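Nuclease NucT (Helicobacter pylori, PDB 6EHI) is a nuclease with a PLD-like domain, built on a mixed beta-sheet flanked by helices, and forms an assembly of two subunits. Local coordinates at residues Val34-Tyr39 against Arg48-Val53; Phe41-Ile46 against Asn127-Asn132; Ile62-Glu67 against Lys73-Gly78. The protein carries 1 engineered substitution. One frame throughout, in Å; residues are numbered along the deposited sequence.

Contact 1: residues Val34-Tyr39 against Arg48-Val53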
loop_
_atom_site.group_PDB
_atom_site.type_symbol
_atom_site.label_atom_id
_atom_site.label_comp_id
_atom_site.label_asym_id
_atom_site.label_seq_id
_atom_site.Cartn_x
_atom_site.Cartn_y
_atom_site.Cartn_z
ATOM N N VAL A 34 11.069 -13.865 9.533
ATOM C CA VAL A 34 10.399 -13.159 8.439
ATOM C C VAL A 34 8.924 -13.239 8.725
ATOM O O VAL A 34 8.346 -14.337 8.852
ATOM C CB VAL A 34 10.743 -13.739 7.046
ATOM C CG1 VAL A 34 9.903 -13.062 5.982
ATOM C CG2 VAL A 34 12.201 -13.578 6.703
ATOM N N LYS A 35 8.310 -12.061 8.891
ATOM C CA LYS A 35 6.935 -11.936 9.194
ATOM C C LYS A 35 6.244 -11.189 8.084
ATOM O O LYS A 35 6.620 -10.056 7.747
ATOM C CB LYS A 35 6.749 -11.223 10.533
ATOM C CG LYS A 35 7.278 -12.037 11.779
ATOM C CD LYS A 35 7.250 -11.218 13.072
ATOM C CE LYS A 35 7.885 -11.973 14.211
ATOM N NZ LYS A 35 6.918 -13.011 14.671
ATOM N N ILE A 36 5.207 -11.809 7.488
ATOM C CA ILE A 36 4.617 -11.211 6.279
ATOM C C ILE A 36 3.127 -11.191 6.419
ATOM O O ILE A 36 2.512 -12.167 6.904
ATOM C CB ILE A 36 4.949 -12.037 5.025
ATOM C CG1 ILE A 36 6.440 -12.010 4.755
ATOM C CG2 ILE A 36 4.136 -11.637 3.775
ATOM C CD1 ILE A 36 7.038 -13.196 3.954
ATOM N N ALA A 37 2.501 -10.064 6.066
ATOM C CA ALA A 37 1.049 -10.009 5.842
ATOM C C ALA A 37 0.823 -9.525 4.446
ATOM O O ALA A 37 1.356 -8.470 4.120
ATOM C CB ALA A 37 0.431 -9.092 6.832
ATOM N N ILE A 38 0.161 -10.317 3.601
ATOM C CA ILE A 38 0.021 -10.002 2.186
ATOM C C ILE A 38 -1.335 -10.302 1.684
ATOM O O ILE A 38 -1.833 -11.388 1.877
ATOM C CB ILE A 38 1.117 -10.747 1.406
ATOM C CG1 ILE A 38 1.198 -10.310 -0.068
ATOM C CG2 ILE A 38 1.086 -12.253 1.637
ATOM C CD1 ILE A 38 1.596 -8.869 -0.247
ATOM N N TYR A 39 -1.926 -9.341 0.944
ATOM C CA TYR A 39 -3.217 -9.491 0.313
ATOM C C TYR A 39 -3.167 -10.539 -0.787
ATOM O O TYR A 39 -3.869 -11.575 -0.708
ATOM C CB TYR A 39 -3.744 -8.118 -0.260
ATOM C CG TYR A 39 -5.012 -8.295 -1.007
ATOM C CD1 TYR A 39 -6.232 -8.418 -0.316
ATOM C CD2 TYR A 39 -5.012 -8.438 -2.418
ATOM C CE1 TYR A 39 -7.402 -8.637 -0.991
ATOM C CE2 TYR A 39 -6.186 -8.693 -3.086
ATOM C CZ TYR A 39 -7.378 -8.827 -2.323
ATOM O OH TYR A 39 -8.614 -9.017 -2.934
ATOM N N ARG A 48 10.180 -18.488 -3.788
ATOM C CA ARG A 48 11.439 -19.289 -3.758
ATOM C C ARG A 48 12.393 -18.654 -2.791
ATOM O O ARG A 48 13.076 -19.344 -2.107
ATOM C CB ARG A 48 12.013 -19.493 -5.173
ATOM C CG ARG A 48 11.291 -20.607 -5.876
ATOM C CD ARG A 48 12.032 -21.088 -7.123
ATOM N NE ARG A 48 11.702 -20.184 -8.227
ATOM C CZ ARG A 48 10.604 -20.296 -8.975
ATOM N NH1 ARG A 48 9.711 -21.262 -8.720
ATOM N NH2 ARG A 48 10.359 -19.395 -9.930
ATOM N N ALA A 49 12.389 -17.335 -2.671
ATOM C CA ALA A 49 13.262 -16.628 -1.754
ATOM C C ALA A 49 12.908 -16.928 -0.310
ATOM O O ALA A 49 13.807 -17.147 0.547
ATOM C CB ALA A 49 13.227 -15.112 -2.010
ATOM N N ILE A 50 11.606 -17.017 -0.020
ATOM C CA ILE A 50 11.119 -17.500 1.273
ATOM C C ILE A 50 11.565 -18.934 1.591
ATOM O O ILE A 50 12.162 -19.163 2.662
ATOM C CB ILE A 50 9.604 -17.324 1.413
ATOM C CG1 ILE A 50 9.221 -15.853 1.457
ATOM C CG2 ILE A 50 9.096 -18.016 2.631
ATOM C CD1 ILE A 50 7.733 -15.616 1.183
ATOM N N LYS A 51 11.343 -19.854 0.648
ATOM C CA LYS A 51 11.828 -21.237 0.782
ATOM C C LYS A 51 13.338 -21.279 1.078
ATOM O O LYS A 51 13.821 -22.032 1.946
ATOM C CB LYS A 51 11.507 -22.070 -0.472
ATOM C CG LYS A 51 10.045 -22.463 -0.594
ATOM C CD LYS A 51 9.797 -23.315 -1.832
ATOM C CE LYS A 51 8.538 -24.184 -1.745
ATOM N NZ LYS A 51 8.730 -25.553 -2.371
ATOM N N SER A 52 14.083 -20.410 0.388
ATOM C CA SER A 52 15.533 -20.400 0.473
ATOM C C SER A 52 15.955 -20.021 1.899
ATOM O O SER A 52 16.796 -20.637 2.505
ATOM C CB SER A 52 16.110 -19.388 -0.530
ATOM O OG SER A 52 17.532 -19.427 -0.477
ATOM N N VAL A 53 15.328 -18.990 2.460
ATOM C CA VAL A 53 15.688 -18.603 3.769
ATOM C C VAL A 53 15.129 -19.540 4.875
ATOM O O VAL A 53 15.851 -19.872 5.821
ATOM C CB VAL A 53 15.412 -17.100 3.984
ATOM C CG1 VAL A 53 13.939 -16.863 4.200
ATOM C CG2 VAL A 53 16.281 -16.578 5.096
#

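Contact 2: residues Phe41-Ile46 against Asn127-Asn132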
loop_
_atom_site.group_PDB
_atom_site.type_symbol
_atom_site.label_atom_id
_atom_site.label_comp_id
_atom_site.label_asym_id
_atom_site.label_seq_id
_atom_site.Cartn_x
_atom_site.Cartn_y
_atom_site.Cartn_z
ATOM N N PHE A 41 -0.354 -12.812 -3.278
ATOM C CA PHE A 41 1.007 -13.225 -3.342
ATOM C C PHE A 41 1.057 -14.414 -4.326
ATOM O O PHE A 41 0.785 -15.556 -3.988
ATOM C CB PHE A 41 1.505 -13.573 -1.943
ATOM C CG PHE A 41 2.893 -14.086 -1.843
ATOM C CD1 PHE A 41 3.795 -14.117 -2.939
ATOM C CD2 PHE A 41 3.303 -14.666 -0.663
ATOM C CE1 PHE A 41 5.071 -14.639 -2.817
ATOM C CE2 PHE A 41 4.578 -15.230 -0.503
ATOM C CZ PHE A 41 5.515 -15.148 -1.572
ATOM N N THR A 42 1.424 -14.089 -5.548
ATOM C CA THR A 42 1.486 -15.039 -6.643
ATOM C C THR A 42 2.889 -15.137 -7.271
ATOM O O THR A 42 3.144 -16.032 -8.040
ATOM C CB THR A 42 0.453 -14.684 -7.729
ATOM O OG1 THR A 42 0.803 -13.394 -8.251
ATOM C CG2 THR A 42 -1.021 -14.693 -7.223
ATOM N N HIS A 43 3.785 -14.233 -6.928
ATOM C CA HIS A 43 5.105 -14.111 -7.503
ATOM C C HIS A 43 5.996 -15.238 -7.033
ATOM O O HIS A 43 6.547 -15.231 -5.887
ATOM C CB HIS A 43 5.669 -12.735 -7.107
ATOM C CG HIS A 43 6.793 -12.307 -7.974
ATOM N ND1 HIS A 43 7.843 -13.134 -8.306
ATOM C CD2 HIS A 43 6.974 -11.169 -8.672
ATOM C CE1 HIS A 43 8.669 -12.474 -9.119
ATOM N NE2 HIS A 43 8.185 -11.268 -9.319
ATOM N N ARG A 44 6.233 -16.188 -7.941
ATOM C CA ARG A 44 7.019 -17.388 -7.618
ATOM C C ARG A 44 8.481 -17.183 -7.221
ATOM O O ARG A 44 9.048 -18.002 -6.482
ATOM C CB ARG A 44 6.901 -18.422 -8.777
ATOM C CG ARG A 44 5.512 -19.074 -8.781
ATOM C CD ARG A 44 5.243 -20.058 -9.925
ATOM N NE ARG A 44 5.852 -21.389 -9.716
ATOM C CZ ARG A 44 6.901 -21.927 -10.387
ATOM N NH1 ARG A 44 7.601 -21.283 -11.355
ATOM N NH2 ARG A 44 7.295 -23.160 -10.050
ATOM N N ASP A 45 9.111 -16.144 -7.736
ATOM C CA ASP A 45 10.478 -15.869 -7.330
ATOM C C ASP A 45 10.538 -15.403 -5.894
ATOM O O ASP A 45 11.454 -15.808 -5.167
ATOM C CB ASP A 45 11.232 -14.889 -8.246
ATOM C CG ASP A 45 11.390 -15.415 -9.718
ATOM O OD1 ASP A 45 11.388 -16.644 -9.944
ATOM O OD2 ASP A 45 11.496 -14.573 -10.612
ATOM N N ILE A 46 9.549 -14.621 -5.440
ATOM C CA ILE A 46 9.574 -14.220 -4.035
ATOM C C ILE A 46 9.311 -15.455 -3.130
ATOM O O ILE A 46 9.864 -15.512 -2.049
ATOM C CB ILE A 46 8.502 -13.134 -3.739
ATOM C CG1 ILE A 46 8.781 -11.860 -4.560
ATOM C CG2 ILE A 46 8.561 -12.718 -2.282
ATOM C CD1 ILE A 46 7.710 -10.811 -4.584
ATOM N N ASN A 127 2.508 -8.750 -11.795
ATOM C CA ASN A 127 1.734 -7.580 -12.243
ATOM C C ASN A 127 2.207 -6.344 -11.579
ATOM O O ASN A 127 2.474 -5.338 -12.224
ATOM C CB ASN A 127 0.242 -7.728 -12.053
ATOM C CG ASN A 127 -0.400 -8.455 -13.182
ATOM O OD1 ASN A 127 0.099 -8.414 -14.299
ATOM N ND2 ASN A 127 -1.432 -9.146 -12.913
ATOM N N ALA A 128 2.382 -6.432 -10.271
ATOM C CA ALA A 128 2.855 -5.284 -9.484
ATOM C C ALA A 128 4.333 -4.863 -9.780
ATOM O O ALA A 128 4.673 -3.703 -9.844
ATOM C CB ALA A 128 2.634 -5.654 -8.024
ATOM N N PHE A 129 5.230 -5.817 -9.984
ATOM C CA PHE A 129 6.598 -5.597 -10.170
ATOM C C PHE A 129 6.991 -5.397 -11.657
ATOM O O PHE A 129 8.158 -5.179 -11.975
ATOM C CB PHE A 129 7.367 -6.688 -9.472
ATOM C CG PHE A 129 7.435 -6.512 -8.010
ATOM C CD1 PHE A 129 8.289 -5.610 -7.511
ATOM C CD2 PHE A 129 6.587 -7.211 -7.123
ATOM C CE1 PHE A 129 8.398 -5.389 -6.204
ATOM C CE2 PHE A 129 6.689 -7.002 -5.780
ATOM C CZ PHE A 129 7.586 -6.103 -5.304
ATOM N N GLU A 130 6.017 -5.505 -12.554
ATOM C CA GLU A 130 6.325 -5.358 -14.002
ATOM C C GLU A 130 5.494 -4.307 -14.665
ATOM O O GLU A 130 6.032 -3.652 -15.528
ATOM C CB GLU A 130 6.116 -6.712 -14.720
ATOM C CG GLU A 130 7.100 -7.758 -14.224
ATOM C CD GLU A 130 6.938 -9.156 -14.804
ATOM O OE1 GLU A 130 6.181 -9.324 -15.786
ATOM O OE2 GLU A 130 7.614 -10.079 -14.261
ATOM N N ASN A 131 4.211 -4.181 -14.339
ATOM C CA ASN A 131 3.292 -3.358 -15.108
ATOM C C ASN A 131 2.630 -2.147 -14.380
ATOM O O ASN A 131 2.053 -1.277 -15.021
ATOM C CB ASN A 131 2.203 -4.273 -15.647
ATOM C CG ASN A 131 2.772 -5.510 -16.344
ATOM O OD1 ASN A 131 3.825 -5.450 -17.033
ATOM N ND2 ASN A 131 2.116 -6.627 -16.135
ATOM N N ASN A 132 2.722 -2.090 -13.046
ATOM C CA ASN A 132 1.901 -1.173 -12.286
ATOM C C ASN A 132 2.674 -0.008 -11.799
ATOM O O ASN A 132 3.886 -0.102 -11.698
ATOM C CB ASN A 132 1.328 -1.903 -11.029
ATOM C CG ASN A 132 0.279 -2.936 -11.379
ATOM O OD1 ASN A 132 -0.157 -3.064 -12.523
ATOM N ND2 ASN A 132 -0.159 -3.711 -10.352
HETATM O O HOH W 1 9.014 -9.605 -11.663
#

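Contact 3: residues Ile62-Glu67 against Lys73-Gly78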
loop_
_atom_site.group_PDB
_atom_site.type_symbol
_atom_site.label_atom_id
_atom_site.label_comp_id
_atom_site.label_asym_id
_atom_site.label_seq_id
_atom_site.Cartn_x
_atom_site.Cartn_y
_atom_site.Cartn_z
ATOM N N ILE A 62 3.422 -16.158 7.438
ATOM C CA ILE A 62 2.744 -15.440 6.344
ATOM C C ILE A 62 1.273 -15.428 6.595
ATOM O O ILE A 62 0.697 -16.499 6.678
ATOM C CB ILE A 62 3.035 -16.146 5.021
ATOM C CG1 ILE A 62 4.529 -16.466 4.907
ATOM C CG2 ILE A 62 2.580 -15.260 3.839
ATOM C CD1 ILE A 62 4.896 -17.144 3.616
ATOM N N ILE A 63 0.667 -14.257 6.821
ATOM C CA ILE A 63 -0.804 -14.052 6.883
ATOM C C ILE A 63 -1.279 -13.632 5.493
ATOM O O ILE A 63 -0.810 -12.595 4.985
ATOM C CB ILE A 63 -1.189 -12.968 7.921
ATOM C CG1 ILE A 63 -0.527 -13.267 9.279
ATOM C CG2 ILE A 63 -2.673 -12.796 7.916
ATOM C CD1 ILE A 63 -0.698 -12.217 10.378
ATOM N N TYR A 64 -2.090 -14.461 4.816
ATOM C CA TYR A 64 -2.716 -14.136 3.532
ATOM C C TYR A 64 -4.147 -13.642 3.680
ATOM O O TYR A 64 -4.943 -14.168 4.551
ATOM C CB TYR A 64 -2.760 -15.377 2.715
ATOM C CG TYR A 64 -1.497 -16.020 2.194
ATOM C CD1 TYR A 64 -0.629 -16.805 3.032
ATOM C CD2 TYR A 64 -1.079 -15.794 0.862
ATOM C CE1 TYR A 64 0.491 -17.428 2.525
ATOM C CE2 TYR A 64 0.060 -16.387 0.376
ATOM C CZ TYR A 64 0.847 -17.198 1.194
ATOM O OH TYR A 64 2.006 -17.773 0.721
ATOM N N ASP A 65 -4.617 -12.731 2.833
ATOM C CA ASP A 65 -6.072 -12.458 2.781
ATOM C C ASP A 65 -6.913 -13.761 2.557
ATOM O O ASP A 65 -6.577 -14.581 1.674
ATOM C CB ASP A 65 -6.430 -11.413 1.726
ATOM C CG ASP A 65 -7.922 -11.231 1.527
ATOM O OD1 ASP A 65 -8.508 -10.594 2.382
ATOM O OD2 ASP A 65 -8.512 -11.726 0.498
ATOM N N TYR A 66 -7.984 -13.889 3.337
ATOM C CA TYR A 66 -8.792 -15.120 3.317
ATOM C C TYR A 66 -9.487 -15.302 1.966
ATOM O O TYR A 66 -9.257 -16.279 1.269
ATOM C CB TYR A 66 -9.841 -15.079 4.493
ATOM C CG TYR A 66 -10.698 -16.320 4.497
ATOM C CD1 TYR A 66 -11.763 -16.461 3.611
ATOM C CD2 TYR A 66 -10.336 -17.392 5.279
ATOM C CE1 TYR A 66 -12.487 -17.645 3.598
ATOM C CE2 TYR A 66 -11.057 -18.563 5.280
ATOM C CZ TYR A 66 -12.096 -18.688 4.413
ATOM O OH TYR A 66 -12.810 -19.872 4.399
ATOM N N GLU A 67 -10.252 -14.350 1.519
ATOM C CA GLU A 67 -10.995 -14.579 0.223
ATOM C C GLU A 67 -10.052 -14.778 -0.977
ATOM O O GLU A 67 -10.307 -15.571 -1.866
ATOM C CB GLU A 67 -11.952 -13.468 -0.054
ATOM C CG GLU A 67 -13.143 -13.395 0.891
ATOM C CD GLU A 67 -14.036 -14.657 0.907
ATOM O OE1 GLU A 67 -14.128 -15.342 -0.140
ATOM O OE2 GLU A 67 -14.634 -14.974 1.998
ATOM N N LYS A 73 -5.437 -21.474 -6.877
ATOM C CA LYS A 73 -4.270 -22.261 -7.293
ATOM C C LYS A 73 -3.107 -21.372 -7.716
ATOM O O LYS A 73 -2.006 -21.861 -7.818
ATOM C CB LYS A 73 -4.621 -23.160 -8.482
ATOM C CG LYS A 73 -5.616 -24.267 -8.191
ATOM C CD LYS A 73 -5.756 -25.224 -9.372
ATOM C CE LYS A 73 -6.373 -24.547 -10.596
ATOM N NZ LYS A 73 -6.732 -25.540 -11.632
ATOM N N GLN A 74 -3.351 -20.083 -7.999
ATOM C CA GLN A 74 -2.251 -19.196 -8.406
ATOM C C GLN A 74 -1.604 -18.623 -7.155
ATOM O O GLN A 74 -0.496 -18.057 -7.267
ATOM C CB GLN A 74 -2.723 -18.021 -9.264
ATOM C CG GLN A 74 -2.737 -18.317 -10.769
ATOM C CD GLN A 74 -3.797 -19.302 -11.089
ATOM O OE1 GLN A 74 -4.983 -18.968 -11.021
ATOM N NE2 GLN A 74 -3.395 -20.538 -11.428
ATOM N N SER A 75 -2.257 -18.774 -6.009
ATOM C CA SER A 75 -1.641 -18.312 -4.718
ATOM C C SER A 75 -0.520 -19.193 -4.324
ATOM O O SER A 75 -0.535 -20.386 -4.577
ATOM C CB SER A 75 -2.645 -18.243 -3.605
ATOM O OG SER A 75 -2.007 -17.998 -2.316
ATOM N N THR A 76 0.504 -18.589 -3.726
ATOM C CA THR A 76 1.661 -19.307 -3.183
ATOM C C THR A 76 1.364 -20.083 -1.872
ATOM O O THR A 76 2.231 -20.835 -1.412
ATOM C CB THR A 76 2.852 -18.394 -2.919
ATOM O OG1 THR A 76 2.442 -17.325 -2.045
ATOM C CG2 THR A 76 3.427 -17.755 -4.178
ATOM N N ILE A 77 0.200 -19.869 -1.256
ATOM C CA ILE A 77 -0.073 -20.476 0.051
ATOM C C ILE A 77 0.115 -22.001 0.036
ATOM O O ILE A 77 0.751 -22.524 0.924
ATOM C CB ILE A 77 -1.424 -20.005 0.687
ATOM C CG1 ILE A 77 -1.498 -20.421 2.134
ATOM C CG2 ILE A 77 -2.669 -20.399 -0.125
ATOM C CD1 ILE A 77 -2.586 -19.710 2.894
ATOM N N GLY A 78 -0.421 -22.650 -1.007
ATOM C CA GLY A 78 -0.267 -24.093 -1.156
ATOM C C GLY A 78 1.163 -24.547 -1.329
ATOM O O GLY A 78 1.565 -25.515 -0.755
#

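Contact 1: residues Val34-Tyr39 against Arg48-Val53
The beta-alpha-beta unit made of strand 33-38, helix 44-54 and strand 59-65 brings I36 of its first strand against I50 near the middle of its helix, with V34 and V53 adding a looser touch beside them. The evidence for direct packing is clearest in the isoleucine pair, whose terminal methyls CD1 of I36 and CD1 of I50 stand 3.7 Å apart. They meet tip to tip, each chain reaching out from its own backbone. Both residues place CG1 beside the backbone N and anti to the carbonyl carbon (chi1 -65° for I36, -67° for I50), and their second torsions then extend CD1 outward. On I36 the CB bond already points at the helix, and the arm bends off that line as it extends. On I50 the CB bond does not aim at the strand, and it is the extended CG1-CD1 arm that closes the distance. The second pair is at the limit of contact, V34 CG2 lying 4.5 Å from V53 CG1. Residues 34 and 36 alternate with K35 and so share one side of the strand, while I50 and V53 are three apart and lie on one side of the helix; the helical bond from V53 N to A49 O, 3.1 Å long, belongs to the turn that sets them so. The nearest CA atoms, those of V34 and I50, are 8.4 Å apart. All four touching residues are buried and apolar, and the interface totals 110 Å². Around this layer, I36 also packs on I62 and I50 on V60, both of the parallel neighbour strand 59-65, while V34 rests on I112 of strand 108-112; K35 turns to the other side of the sheet, against helix 142-158.

Contact 2: residues Phe41-Ile46 against Asn127-Asn132
H43 opens the first segment's share of the contact, its CD2 lying 4.3 Å from CD2 of F129, an approach oblique to both rings. The histidine occupies the N-cap position of helix 44-54, and its two ring nitrogens have separate tasks. ND1 accepts from D45 N in the plane of the imidazole, but at 3.3 Å and with an N-H...N angle of 133° this capping bond is weak. NE2 lies 3.0 Å from a water oxygen, and that water donates to OE2 of E130, also at 3.0 Å, so a single solvent molecule joins the polar margins of the two segments. D45, two residues on, uses its carboxylate in a salt bridge with R48, one turn further along. I46 follows and works in two directions. Its CG1 sits 3.9 Å above the H43 ring plane, toward the rim, while its CD1 comes within 4.1 Å of CE2 of F129. The side chains of I46 and F129 cross at about a right angle. F129 reaches them because its CG lies beside the backbone N and anti to the carbonyl carbon (chi1 -77°), directing the ring away from helix 126-130 and toward the start of helix 44-54. L20 of helix 16-28 touches H43, I46 and F129 alike; past the contact, N127 OD1 is bonded to Y101 OH of the second subunit. Chemically, the contact divides into a buried apolar patch and a water bridge at its margin. With a weak bond at ND1, the water at NE2 and I46 over part of one face, the rotation of H43 is probably restricted, and the carboxylate of E130 may polarise it through the water.

Contact 3: residues Ile62-Glu67 against Lys73-Gly78
The Y64 ring carries I77 over one face, with CB 3.6 Å above the ring plane and offset toward the rim. Measured to the ring centroid, the same atom lies only 15° off the normal, which identifies a CH-pi contact. The side chains slide past each other in opposite directions, and the far end of the isoleucine arrives over the other end of the ring: CD1 of I77 is 3.5 Å from CD1 of Y64. With CG1 of I77 anti to the backbone N (chi1 -168°), the chain runs back along the ring from the hydroxyl end toward CG. At the edge, in the ring plane, comes T76. Its OG1 is hydrogen-bonded to OH of Y64 at 2.8 Å, and either hydroxyl could be the donor; the two side chains cross at about a right angle. T76 OG1 is also bonded to F41 O, so the threonine ties the tyrosine hydroxyl to the loop leading to helix 44-54. S75 approaches the ring obliquely, with OG 3.8 Å from CE2 of Y64. In the fold, this joins the C-terminal end of strand 59-65, a parallel sheet neighbour of strand 33-38, to the turn that leads into helix 77-80. S75 fastens that turn: its OG accepts from I77 N at 3.1 Å in a nearly straight capping bond (172°), and is bonded to OD1 of N69 as well. That bond, not the tyrosine, satisfies I77 N, which is 3.4 Å from Y64 OH but at an angle too poor for a hydrogen bond. L80 of the same short helix also packs on Y64, and I77 also touches V88 of strand 86-91.

In the fold
All three contacts are buried, yet contact 1 lies deepest, its centre about 7 Å from the centre of the chain, against about 12 Å for contact 2 and 11 Å for contact 3. Helix 44-54 serves contacts 1 and 2. Contacts 1 and 3 reach the same sheet through the neighbouring strands 33-38 and 59-65. The chemistry shifts accordingly: contact 1 is wholly aliphatic, whereas the outer two combine aromatic packing with a polar element, a bridging water in contact 2 and a hydroxyl pair in contact 3. F41 of contact 2 touches both others, CZ 3.6 Å from I50 CD1 and CD2 3.6 Å from Y64 OH. Among the three, contact 2 alone borders the second subunit.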